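Long-range contact in Poly(beta-D-mannuronate) C5 epimerase (Pseudomonas syringae pv. tomato, PDB 4NK6), which catalyses the C5 epimerisation of beta-D-mannuronate to alpha-L-guluronate within the alginate polymer and helps channel the chain safely through the periplasm: residues D272-S277 with I298-D303. Residues are numbered along the deposited sequence; the frame is centred on the assembly and turned at random.
Sequences DPHDRS and ISREVD
Asp275 OD1 receives two donors: ND1 of its neighbour His274 at 2.9 Å, and NH1 of Arg300 at 3.0 Å from the next coil of the right-handed beta-helix. The two approaches differ. ND1 comes from above the carboxylate plane, 61° out of it, although the bond is almost straight (N-H...O 176°) and lies in the imidazole plane. NH1 arrives on the syn side, close to both the carboxylate and guanidinium planes, and completes a salt bridge. Arg300 gets there by setting CG anti to its backbone N (chi1 -167°); the bend at chi3 turns the guanidinium back to OD1, the two side chains lying side by side and pointing the same way, while its NH2 turns to Asp407. Ser299 supports the ring of His274 from one face: CB lies 3.8 Å from the ring centroid in a CH-pi contact, while its hydroxyl is hydrogen-bonded to Asp323.

Along the backbones the two coils stay in step as parallel neighbours. Ser299 N donates to Pro273 O at 3.1 Å and Asp275 N to Ser299 O at 2.9 Å, the pattern of a parallel bridge at His274. Beyond the strands the pairing continues through matching turns, with Arg276 N bonded to Arg300 O at 2.8 Å and Asp303 N to Ser277 O at 3.2 Å. On the side away from the histidine, Pro273 packs its ring on Ile298 CG2, and Val302 CG2 sits against the backbone of Pro273 and His274. Arg276 lays its CG beside Glu301 but sends NH1 to Glu252 on the preceding coil.

His274 is the inferred proton acceptor of the epimerase. The in-plane ND1 bond, with Ser299 against one face, probably holds the rotation of its imidazole, and Arg300 helps position the carboxylate; thus one coil probably helps orient the catalytic base carried by its neighbour.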
loop_
_atom_site.group_PDB
_atom_site.type_symbol
_atom_site.label_atom_id
_atom_site.label_comp_id
_atom_site.label_asym_id
_atom_site.label_seq_id
_atom_site.Cartn_x
_atom_site.Cartn_y
_atom_site.Cartn_z
ATOM N N ASP A 272 -1.834 -2.314 -0.868
ATOM C CA ASP A 272 -1.512 -3.735 -0.667
ATOM C C ASP A 272 -0.624 -3.991 0.564
ATOM O O ASP A 272 0.533 -4.412 0.429
ATOM C CB ASP A 272 -0.836 -4.267 -1.952
ATOM C CG ASP A 272 -0.340 -5.718 -1.833
ATOM O OD1 ASP A 272 -1.041 -6.573 -1.253
ATOM O OD2 ASP A 272 0.779 -5.990 -2.319
ATOM N N PRO A 273 -1.157 -3.742 1.777
ATOM C CA PRO A 273 -0.380 -4.048 2.989
ATOM C C PRO A 273 -0.155 -5.554 3.138
ATOM O O PRO A 273 -1.042 -6.322 2.793
ATOM C CB PRO A 273 -1.291 -3.558 4.116
ATOM C CG PRO A 273 -2.199 -2.546 3.477
ATOM C CD PRO A 273 -2.453 -3.120 2.112
ATOM N N HIS A 274 0.994 -5.966 3.668
ATOM C CA HIS A 274 1.377 -7.373 3.620
ATOM C C HIS A 274 2.119 -7.823 4.867
ATOM O O HIS A 274 2.667 -7.008 5.620
ATOM C CB HIS A 274 2.314 -7.614 2.419
ATOM C CG HIS A 274 1.777 -8.572 1.397
ATOM N ND1 HIS A 274 2.029 -9.927 1.441
ATOM C CD2 HIS A 274 1.019 -8.366 0.293
ATOM C CE1 HIS A 274 1.440 -10.519 0.416
ATOM N NE2 HIS A 274 0.824 -9.595 -0.298
ATOM N N ASP A 275 2.144 -9.139 5.052
ATOM C CA ASP A 275 3.143 -9.813 5.880
ATOM C C ASP A 275 3.303 -9.289 7.301
ATOM O O ASP A 275 4.302 -8.640 7.624
ATOM C CB ASP A 275 4.505 -9.802 5.176
ATOM C CG ASP A 275 4.555 -10.742 3.971
ATOM O OD1 ASP A 275 3.505 -11.265 3.547
ATOM O OD2 ASP A 275 5.652 -10.950 3.438
ATOM N N ARG A 276 2.325 -9.595 8.145
ATOM C CA ARG A 276 2.413 -9.328 9.575
ATOM C C ARG A 276 2.509 -7.833 9.902
ATOM O O ARG A 276 3.072 -7.448 10.912
ATOM C CB ARG A 276 3.569 -10.131 10.202
ATOM C CG ARG A 276 3.456 -11.652 9.959
ATOM C CD ARG A 276 4.765 -12.417 10.248
ATOM N NE ARG A 276 5.853 -11.997 9.358
ATOM C CZ ARG A 276 5.969 -12.363 8.080
ATOM N NH1 ARG A 276 6.992 -11.936 7.349
ATOM N NH2 ARG A 276 5.071 -13.168 7.528
ATOM N N SER A 277 1.961 -6.992 9.036
ATOM C CA SER A 277 1.771 -5.594 9.388
ATOM C C SER A 277 0.543 -5.538 10.304
ATOM O O SER A 277 -0.287 -6.451 10.286
ATOM C CB SER A 277 1.572 -4.746 8.126
ATOM O OG SER A 277 2.721 -4.796 7.278
ATOM N N ILE A 298 -5.308 -6.633 1.997
ATOM C CA ILE A 298 -4.324 -6.924 3.028
ATOM C C ILE A 298 -4.098 -8.432 3.024
ATOM O O ILE A 298 -5.049 -9.210 2.927
ATOM C CB ILE A 298 -4.751 -6.406 4.412
ATOM C CG1 ILE A 298 -5.973 -7.166 4.944
ATOM C CG2 ILE A 298 -5.055 -4.901 4.345
ATOM C CD1 ILE A 298 -6.456 -6.646 6.299
ATOM N N SER A 299 -2.834 -8.846 3.085
ATOM C CA SER A 299 -2.513 -10.249 2.882
ATOM C C SER A 299 -1.392 -10.739 3.778
ATOM O O SER A 299 -0.353 -10.084 3.924
ATOM C CB SER A 299 -2.157 -10.506 1.413
ATOM O OG SER A 299 -1.798 -11.859 1.215
ATOM N N ARG A 300 -1.629 -11.904 4.368
ATOM C CA ARG A 300 -0.665 -12.628 5.200
ATOM C C ARG A 300 -0.478 -12.032 6.581
ATOM O O ARG A 300 0.504 -11.332 6.855
ATOM C CB ARG A 300 0.684 -12.885 4.503
ATOM C CG ARG A 300 1.540 -13.902 5.278
ATOM C CD ARG A 300 2.799 -14.337 4.535
ATOM N NE ARG A 300 2.504 -15.192 3.391
ATOM C CZ ARG A 300 2.704 -14.846 2.121
ATOM N NH1 ARG A 300 3.221 -13.658 1.824
ATOM N NH2 ARG A 300 2.408 -15.703 1.147
ATOM N N GLU A 301 -1.431 -12.350 7.447
ATOM C CA GLU A 301 -1.450 -11.885 8.830
ATOM C C GLU A 301 -1.346 -10.382 8.966
ATOM O O GLU A 301 -0.619 -9.872 9.814
ATOM C CB GLU A 301 -0.362 -12.576 9.656
ATOM C CG GLU A 301 -0.402 -14.089 9.535
ATOM C CD GLU A 301 0.421 -14.751 10.610
ATOM O OE1 GLU A 301 1.604 -15.042 10.354
ATOM O OE2 GLU A 301 -0.116 -14.954 11.718
ATOM N N VAL A 302 -2.071 -9.656 8.131
ATOM C CA VAL A 302 -2.268 -8.255 8.429
ATOM C C VAL A 302 -3.412 -8.217 9.432
ATOM O O VAL A 302 -4.555 -8.547 9.103
ATOM C CB VAL A 302 -2.545 -7.427 7.180
ATOM C CG1 VAL A 302 -2.690 -5.959 7.560
ATOM C CG2 VAL A 302 -1.395 -7.602 6.197
ATOM N N ASP A 303 -3.083 -7.854 10.671
ATOM C CA ASP A 303 -3.997 -8.030 11.796
ATOM C C ASP A 303 -4.323 -6.721 12.505
ATOM O O ASP A 303 -3.567 -5.755 12.412
ATOM C CB ASP A 303 -3.411 -9.019 12.820
ATOM C CG ASP A 303 -3.234 -10.420 12.257
ATOM O OD1 ASP A 303 -3.724 -10.679 11.138
ATOM O OD2 ASP A 303 -2.615 -11.271 12.939
#